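Long-range contacts in oligogalacturonate lyase (Yersinia enterocolitica subsp. enterocolitica, PDB 3PE7), which cleaves oligogalacturonates by beta-elimination in the bacterial cytoplasm, as a seven-bladed beta-propeller that carries a manganese ion: residues D339-F345 with S369-P375; P8-D12 with T24-P28; P28-H34 with F52-F56. All blocks are in the same frame, centred on the assembly; numbering follows the deposited sequence.

Contact 1: D339-F345 with S369-P375; sequences DTSWKVF and SDVHGKP
The carboxylate of D370 is gripped twice by S341. OD1 of D370 accepts from OG of S341 through its syn lone pair at 2.6 Å. OD2 of D370 takes the backbone N of S341, also on the syn side, at 2.9 Å. S341 OG lies between its own backbone N and carbonyl carbon (chi1 76°), and this places it to give its proton to D370 while accepting the backbone N of K343, an ST turn. A water joins the O of D339 to the OD2 of D370, 2.8 Å from each. With both carboxylate oxygens supplied by donors, the negative charge is probably well stabilised. OD1 of D370 also lies at the edge of the F345 ring, 3.3 Å from CE2 of F345. One face of that ring receives CD of P375, 3.6 Å from the centroid and almost on the ring normal, a CH-pi contact. At the other end CG2 of V371 packs on CB of D339, whose carboxylate turns to R337. The OG of S369 accepts the N of V371 in a second ST turn and bonds to the O of H338. The contact thus ties the loop after strand 331-337 to the turn between strands 364-369 and 376-381, joining two neighbouring sheets.

Contact 2: P8-D12 with T24-P28; sequences PLTFD and TRLTP
D12 and R25 meet through both backbone and side chain. Their main chains form an antiparallel hydrogen-bonded pair: the N of D12 gives to the O of R25 at 2.9 Å, and the N of R25 returns the bond to the O of D12. On the same face of the sheet the two side chains run side by side, and NH2 of R25 reaches OD2 of D12 at 3.2 Å. This salt bridge is not flat. The carboxylate and guanidinium planes stand 82° apart, and the nitrogen comes to OD2 from above the carboxylate plane. The arginine starts out extended and then bends at chi3 (68°), which swings its head back beside the aspartate. A water lying in the guanidinium plane accepts from NE of R25 at 2.9 Å and donates to OD2 of D12, so the pair is bridged a second time; the same water also reaches the O of T10.

Beside this polar end the contact is mostly van der Waals. CD2 of L26 sits over the centre of one face of the F11 ring, 3.7 Å from the centroid, a CH-pi contact. CG2 of T24 rests against CB of F11. L9 sends its two methyls different ways: CD1 lies against the carbonyl O of L26 at 3.5 Å, and CD2 meets CD of P28 at 4.1 Å.

Farther out, L65 of strand 61-66 packs on L9, F11 and L26, and T13 bonds to OG1 of T24. The backbone N of L377 bonds to OG1 of T27, tying the chain beyond L26 to strand 376-381. Strand 12-15 is the outermost strand of a sheet that 22-25 shares with the C-terminal strands 376-381 and 364-369. N-terminal strands completing a blade with C-terminal ones are the ring closure, or Velcro, typical of beta-propellers.

Contact 3: P28-H34 with F52-F56; sequences PPDVTCH and FGGAF
V31 leans over F56, the two side chains crossing at about a right angle. From CB of V31, 4.1 Å from CE1 of F56, the side chain forks. CG1, anti to the backbone N (chi1 178°), lies over one face of the phenyl ring, 4.0 Å from its centroid and offset toward the rim, a CH-pi contact; this methyl also touches CB of A55. CG2 meets CE1 and CD1 of the same ring. At the ring edge sits CG of P28, and SG of C33 approaches obliquely, 3.7 Å from CE2 of F56. That sulfur also faces the edge of the F52 ring, so it makes Cys sulfur-aromatic contacts with two rings.

Farther along, H34 and G53 form an antiparallel hydrogen-bonded pair, the N of H34 giving to the O of G53 at 2.9 Å and the N of G53 giving back almost straight. CA of G53 lies over one face of the H34 imidazole, toward its rim; NE2 of H34 bonds to OG1 of T83. C33 and G54 make the neighbouring non-hydrogen-bonded pair. Short strand 33-34 thus edges the antiparallel sheet continued by 49-54, 61-66 and 71-74, the blade architecture of a beta-propeller.

In the fold
Contacts 2 and 3 follow one another along the chain and share P28; their centres lie about 10 Å apart, and CD2 of L9 reaches CZ of F56 at 4.0 Å. Contact 1 joins from the C-terminal side, about 11 Å from contact 3 between centres: P375 O meets C33 N at 2.9 Å and K374 NZ meets D30 O at 2.8 Å, both probable hydrogen bonds. These bonds tie N-terminal residues to C-terminal ones, beside the sheet in which strand 22-25 pairs with 376-381, consistent with propeller closure. The manganese ion, bound by H287, Q350, H353 and H355, lies about 10 Å from the side chains of T340 and of H34, whereas the side chain of F56 is about 9 Å from a calcium ion.

Contact 1: D339-F345 with S369-P375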
# COMPACT_ATOMS: atom_id res chain seq x y z
N ASP A 339 0.41 -17.51 -6.06
CA ASP A 339 1.33 -18.58 -5.57
C ASP A 339 2.44 -18.10 -4.63
O ASP A 339 3.51 -18.73 -4.56
CB ASP A 339 1.96 -19.35 -6.76
CG ASP A 339 1.12 -20.51 -7.23
OD1 ASP A 339 0.48 -21.19 -6.38
OD2 ASP A 339 1.12 -20.76 -8.46
N THR A 340 2.22 -17.02 -3.90
CA THR A 340 3.24 -16.58 -2.94
C THR A 340 3.33 -17.53 -1.75
O THR A 340 2.34 -18.17 -1.39
CB THR A 340 3.07 -15.10 -2.49
OG1 THR A 340 4.33 -14.63 -2.03
CG2 THR A 340 2.06 -14.96 -1.36
N SER A 341 4.52 -17.62 -1.17
CA SER A 341 4.77 -18.47 0.00
C SER A 341 4.43 -17.76 1.30
O SER A 341 4.29 -18.41 2.35
CB SER A 341 6.24 -18.90 0.05
OG SER A 341 7.05 -17.82 0.49
N TRP A 342 4.36 -16.42 1.23
CA TRP A 342 4.21 -15.54 2.39
C TRP A 342 5.42 -15.52 3.33
O TRP A 342 5.36 -14.96 4.44
CB TRP A 342 2.94 -15.88 3.17
CG TRP A 342 1.69 -15.82 2.33
CD1 TRP A 342 1.04 -16.88 1.74
CD2 TRP A 342 0.92 -14.65 2.01
NE1 TRP A 342 -0.07 -16.45 1.07
CE2 TRP A 342 -0.18 -15.09 1.22
CE3 TRP A 342 1.05 -13.29 2.30
CZ2 TRP A 342 -1.13 -14.20 0.71
CZ3 TRP A 342 0.09 -12.40 1.80
CH2 TRP A 342 -0.98 -12.86 1.00
N LYS A 343 6.54 -16.11 2.88
CA LYS A 343 7.72 -16.24 3.74
C LYS A 343 8.38 -14.89 3.92
O LYS A 343 8.22 -13.96 3.11
CB LYS A 343 8.74 -17.23 3.14
CG LYS A 343 8.33 -18.69 3.33
CD LYS A 343 9.22 -19.64 2.53
CE LYS A 343 8.76 -21.08 2.72
NZ LYS A 343 9.60 -22.07 1.96
N VAL A 344 9.15 -14.77 5.01
CA VAL A 344 9.95 -13.59 5.26
C VAL A 344 11.25 -13.67 4.47
O VAL A 344 11.92 -14.71 4.45
CB VAL A 344 10.24 -13.48 6.78
CG1 VAL A 344 11.23 -12.34 7.08
CG2 VAL A 344 8.92 -13.31 7.54
N PHE A 345 11.61 -12.59 3.77
CA PHE A 345 12.96 -12.50 3.22
C PHE A 345 13.67 -11.32 3.88
O PHE A 345 13.12 -10.22 3.95
CB PHE A 345 12.96 -12.28 1.69
CG PHE A 345 12.65 -13.51 0.89
CD1 PHE A 345 13.67 -14.14 0.14
CD2 PHE A 345 11.36 -14.02 0.83
CE1 PHE A 345 13.39 -15.27 -0.62
CE2 PHE A 345 11.07 -15.15 0.05
CZ PHE A 345 12.08 -15.78 -0.66
N SER A 369 5.35 -12.00 -6.14
CA SER A 369 5.35 -13.38 -5.63
C SER A 369 6.77 -13.92 -5.65
O SER A 369 7.58 -13.49 -6.45
CB SER A 369 4.46 -14.26 -6.49
OG SER A 369 4.48 -15.59 -5.98
N ASP A 370 7.04 -14.87 -4.74
CA ASP A 370 8.29 -15.62 -4.75
C ASP A 370 8.14 -17.03 -5.32
O ASP A 370 8.98 -17.89 -5.06
CB ASP A 370 8.89 -15.69 -3.33
CG ASP A 370 8.07 -16.54 -2.38
OD1 ASP A 370 8.62 -16.91 -1.33
OD2 ASP A 370 6.89 -16.83 -2.68
N VAL A 371 7.06 -17.27 -6.07
CA VAL A 371 6.79 -18.58 -6.67
C VAL A 371 7.99 -19.20 -7.41
O VAL A 371 8.17 -20.42 -7.38
CB VAL A 371 5.53 -18.54 -7.59
CG1 VAL A 371 5.69 -17.52 -8.73
CG2 VAL A 371 5.17 -19.94 -8.13
N HIS A 372 8.81 -18.36 -8.04
CA HIS A 372 9.92 -18.87 -8.85
C HIS A 372 11.30 -18.74 -8.20
O HIS A 372 12.32 -18.95 -8.87
CB HIS A 372 9.90 -18.20 -10.23
CG HIS A 372 8.61 -18.43 -10.96
ND1 HIS A 372 7.91 -17.40 -11.56
CD2 HIS A 372 7.89 -19.55 -11.16
CE1 HIS A 372 6.81 -17.89 -12.11
NE2 HIS A 372 6.77 -19.20 -11.88
N GLY A 373 11.31 -18.40 -6.91
CA GLY A 373 12.57 -18.32 -6.17
C GLY A 373 12.52 -17.20 -5.16
O GLY A 373 11.98 -17.34 -4.07
N LYS A 374 13.08 -16.06 -5.53
CA LYS A 374 13.00 -14.88 -4.68
C LYS A 374 11.79 -14.07 -5.13
O LYS A 374 11.26 -14.31 -6.21
CB LYS A 374 14.29 -14.08 -4.77
CG LYS A 374 15.52 -14.85 -4.24
CD LYS A 374 16.78 -14.09 -4.55
CE LYS A 374 18.01 -14.81 -4.03
NZ LYS A 374 19.21 -14.04 -4.45
N PRO A 375 11.36 -13.09 -4.31
CA PRO A 375 10.31 -12.16 -4.74
C PRO A 375 10.58 -11.56 -6.13
O PRO A 375 11.72 -11.15 -6.44
CB PRO A 375 10.35 -11.08 -3.68
CG PRO A 375 10.80 -11.83 -2.44
CD PRO A 375 11.84 -12.79 -2.95
O HOH W 1 6.06 -19.40 -3.49

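Contact 2: P8-D12 with T24-P28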
# COMPACT_ATOMS: atom_id res chain seq x y z
N PRO A 8 19.34 -4.11 -18.20
CA PRO A 8 18.27 -4.66 -19.03
C PRO A 8 17.61 -5.85 -18.36
O PRO A 8 18.29 -6.72 -17.81
CB PRO A 8 19.00 -5.09 -20.31
CG PRO A 8 20.40 -5.40 -19.86
CD PRO A 8 20.68 -4.47 -18.69
N LEU A 9 16.28 -5.90 -18.41
CA LEU A 9 15.58 -7.03 -17.82
C LEU A 9 14.92 -7.85 -18.91
O LEU A 9 14.45 -7.30 -19.90
CB LEU A 9 14.54 -6.56 -16.82
CG LEU A 9 15.06 -5.71 -15.65
CD1 LEU A 9 13.89 -5.39 -14.76
CD2 LEU A 9 16.14 -6.44 -14.88
N THR A 10 14.85 -9.16 -18.68
CA THR A 10 14.07 -10.04 -19.53
C THR A 10 12.65 -10.18 -18.98
O THR A 10 12.47 -10.29 -17.77
CB THR A 10 14.73 -11.44 -19.60
OG1 THR A 10 16.05 -11.32 -20.13
CG2 THR A 10 13.94 -12.37 -20.47
N PHE A 11 11.66 -10.11 -19.86
CA PHE A 11 10.26 -10.26 -19.48
C PHE A 11 9.84 -11.65 -19.93
O PHE A 11 9.89 -11.96 -21.14
CB PHE A 11 9.37 -9.23 -20.19
CG PHE A 11 9.48 -7.81 -19.66
CD1 PHE A 11 8.64 -6.83 -20.17
CD2 PHE A 11 10.37 -7.47 -18.64
CE1 PHE A 11 8.69 -5.51 -19.72
CE2 PHE A 11 10.45 -6.17 -18.16
CZ PHE A 11 9.60 -5.17 -18.69
N ASP A 12 9.43 -12.49 -18.99
CA ASP A 12 9.11 -13.87 -19.31
C ASP A 12 7.60 -14.12 -19.25
O ASP A 12 6.98 -14.05 -18.17
CB ASP A 12 9.87 -14.84 -18.41
CG ASP A 12 11.38 -14.77 -18.64
OD1 ASP A 12 11.81 -15.12 -19.75
OD2 ASP A 12 12.12 -14.37 -17.74
N THR A 24 3.12 -12.13 -17.22
CA THR A 24 4.50 -11.78 -17.58
C THR A 24 5.27 -11.47 -16.30
O THR A 24 4.83 -10.63 -15.51
CB THR A 24 4.55 -10.58 -18.56
OG1 THR A 24 3.85 -10.96 -19.76
CG2 THR A 24 5.99 -10.23 -18.91
N ARG A 25 6.38 -12.18 -16.09
CA ARG A 25 7.30 -11.87 -15.00
C ARG A 25 8.30 -10.83 -15.48
O ARG A 25 8.93 -10.99 -16.53
CB ARG A 25 8.06 -13.13 -14.60
CG ARG A 25 8.93 -12.95 -13.35
CD ARG A 25 9.56 -14.26 -12.98
NE ARG A 25 10.55 -14.67 -13.98
CZ ARG A 25 10.97 -15.92 -14.14
NH1 ARG A 25 10.49 -16.89 -13.38
NH2 ARG A 25 11.88 -16.19 -15.08
N LEU A 26 8.46 -9.77 -14.68
CA LEU A 26 9.23 -8.60 -15.11
C LEU A 26 10.66 -8.58 -14.59
O LEU A 26 11.51 -7.88 -15.14
CB LEU A 26 8.52 -7.32 -14.66
CG LEU A 26 7.07 -7.09 -15.09
CD1 LEU A 26 6.56 -5.81 -14.45
CD2 LEU A 26 6.94 -7.02 -16.60
N THR A 27 10.92 -9.32 -13.52
CA THR A 27 12.21 -9.27 -12.83
C THR A 27 12.76 -10.68 -12.63
O THR A 27 11.98 -11.66 -12.59
CB THR A 27 12.09 -8.55 -11.45
OG1 THR A 27 11.15 -9.25 -10.63
CG2 THR A 27 11.61 -7.10 -11.62
N PRO A 28 14.10 -10.81 -12.52
CA PRO A 28 14.71 -12.13 -12.43
C PRO A 28 14.67 -12.69 -11.00
O PRO A 28 15.11 -12.01 -10.07
CB PRO A 28 16.17 -11.88 -12.87
CG PRO A 28 16.43 -10.44 -12.47
CD PRO A 28 15.11 -9.72 -12.61
O HOH W 2 11.54 -12.55 -15.67

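Contact 3: P28-H34 with F52-F56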
# COMPACT_ATOMS: atom_id res chain seq x y z
N PRO A 28 14.10 -10.81 -12.52
CA PRO A 28 14.71 -12.13 -12.43
C PRO A 28 14.67 -12.69 -11.00
O PRO A 28 15.11 -12.01 -10.07
CB PRO A 28 16.17 -11.88 -12.87
CG PRO A 28 16.43 -10.44 -12.47
CD PRO A 28 15.11 -9.72 -12.61
N PRO A 29 14.15 -13.93 -10.83
CA PRO A 29 13.89 -14.44 -9.48
C PRO A 29 15.14 -14.92 -8.74
O PRO A 29 15.02 -15.55 -7.69
CB PRO A 29 12.89 -15.58 -9.73
CG PRO A 29 13.18 -16.04 -11.12
CD PRO A 29 13.53 -14.77 -11.87
N ASP A 30 16.32 -14.64 -9.29
CA ASP A 30 17.54 -14.80 -8.50
C ASP A 30 17.94 -13.49 -7.82
O ASP A 30 18.97 -13.43 -7.13
CB ASP A 30 18.71 -15.34 -9.35
CG ASP A 30 19.22 -14.32 -10.34
OD1 ASP A 30 18.40 -13.68 -11.04
OD2 ASP A 30 20.45 -14.14 -10.40
N VAL A 31 17.14 -12.43 -8.01
CA VAL A 31 17.34 -11.16 -7.29
C VAL A 31 16.01 -10.77 -6.64
O VAL A 31 14.98 -10.75 -7.32
CB VAL A 31 17.81 -10.03 -8.24
CG1 VAL A 31 17.97 -8.69 -7.48
CG2 VAL A 31 19.08 -10.47 -8.94
N THR A 32 16.02 -10.46 -5.35
CA THR A 32 14.79 -10.02 -4.68
C THR A 32 14.32 -8.68 -5.23
O THR A 32 15.03 -7.68 -5.14
CB THR A 32 14.97 -9.96 -3.15
OG1 THR A 32 15.20 -11.29 -2.67
CG2 THR A 32 13.75 -9.35 -2.45
N CYS A 33 13.13 -8.68 -5.83
CA CYS A 33 12.48 -7.46 -6.30
C CYS A 33 11.02 -7.49 -5.86
O CYS A 33 10.39 -8.56 -5.79
CB CYS A 33 12.52 -7.36 -7.83
SG CYS A 33 14.20 -7.31 -8.52
N HIS A 34 10.46 -6.34 -5.54
CA HIS A 34 9.08 -6.32 -5.09
C HIS A 34 8.41 -5.02 -5.48
O HIS A 34 9.06 -3.99 -5.65
CB HIS A 34 9.00 -6.48 -3.56
CG HIS A 34 9.59 -5.32 -2.83
ND1 HIS A 34 8.86 -4.19 -2.52
CD2 HIS A 34 10.86 -5.08 -2.43
CE1 HIS A 34 9.64 -3.32 -1.90
NE2 HIS A 34 10.87 -3.83 -1.84
N PHE A 52 9.72 0.35 -8.65
CA PHE A 52 9.80 -0.90 -7.86
C PHE A 52 11.07 -0.93 -6.99
O PHE A 52 11.95 -0.08 -7.10
CB PHE A 52 9.68 -2.15 -8.75
CG PHE A 52 10.91 -2.46 -9.55
CD1 PHE A 52 11.77 -3.46 -9.12
CD2 PHE A 52 11.21 -1.77 -10.74
CE1 PHE A 52 12.93 -3.78 -9.85
CE2 PHE A 52 12.36 -2.07 -11.50
CZ PHE A 52 13.23 -3.08 -11.05
N GLY A 53 11.13 -1.91 -6.11
CA GLY A 53 12.31 -2.09 -5.25
C GLY A 53 13.06 -3.33 -5.71
O GLY A 53 12.44 -4.35 -6.06
N GLY A 54 14.38 -3.24 -5.75
CA GLY A 54 15.22 -4.33 -6.24
C GLY A 54 16.53 -4.40 -5.49
O GLY A 54 16.98 -3.42 -4.90
N ALA A 55 17.13 -5.59 -5.48
CA ALA A 55 18.34 -5.83 -4.69
C ALA A 55 19.63 -5.91 -5.52
O ALA A 55 20.64 -6.35 -5.01
CB ALA A 55 18.16 -7.10 -3.84
N PHE A 56 19.61 -5.43 -6.77
CA PHE A 56 20.72 -5.65 -7.70
C PHE A 56 22.06 -5.12 -7.18
O PHE A 56 23.10 -5.78 -7.36
CB PHE A 56 20.43 -4.98 -9.05
CG PHE A 56 19.17 -5.48 -9.72
CD1 PHE A 56 19.20 -6.63 -10.50
CD2 PHE A 56 17.97 -4.80 -9.55
CE1 PHE A 56 18.04 -7.11 -11.12
CE2 PHE A 56 16.79 -5.26 -10.17
CZ PHE A 56 16.83 -6.41 -10.95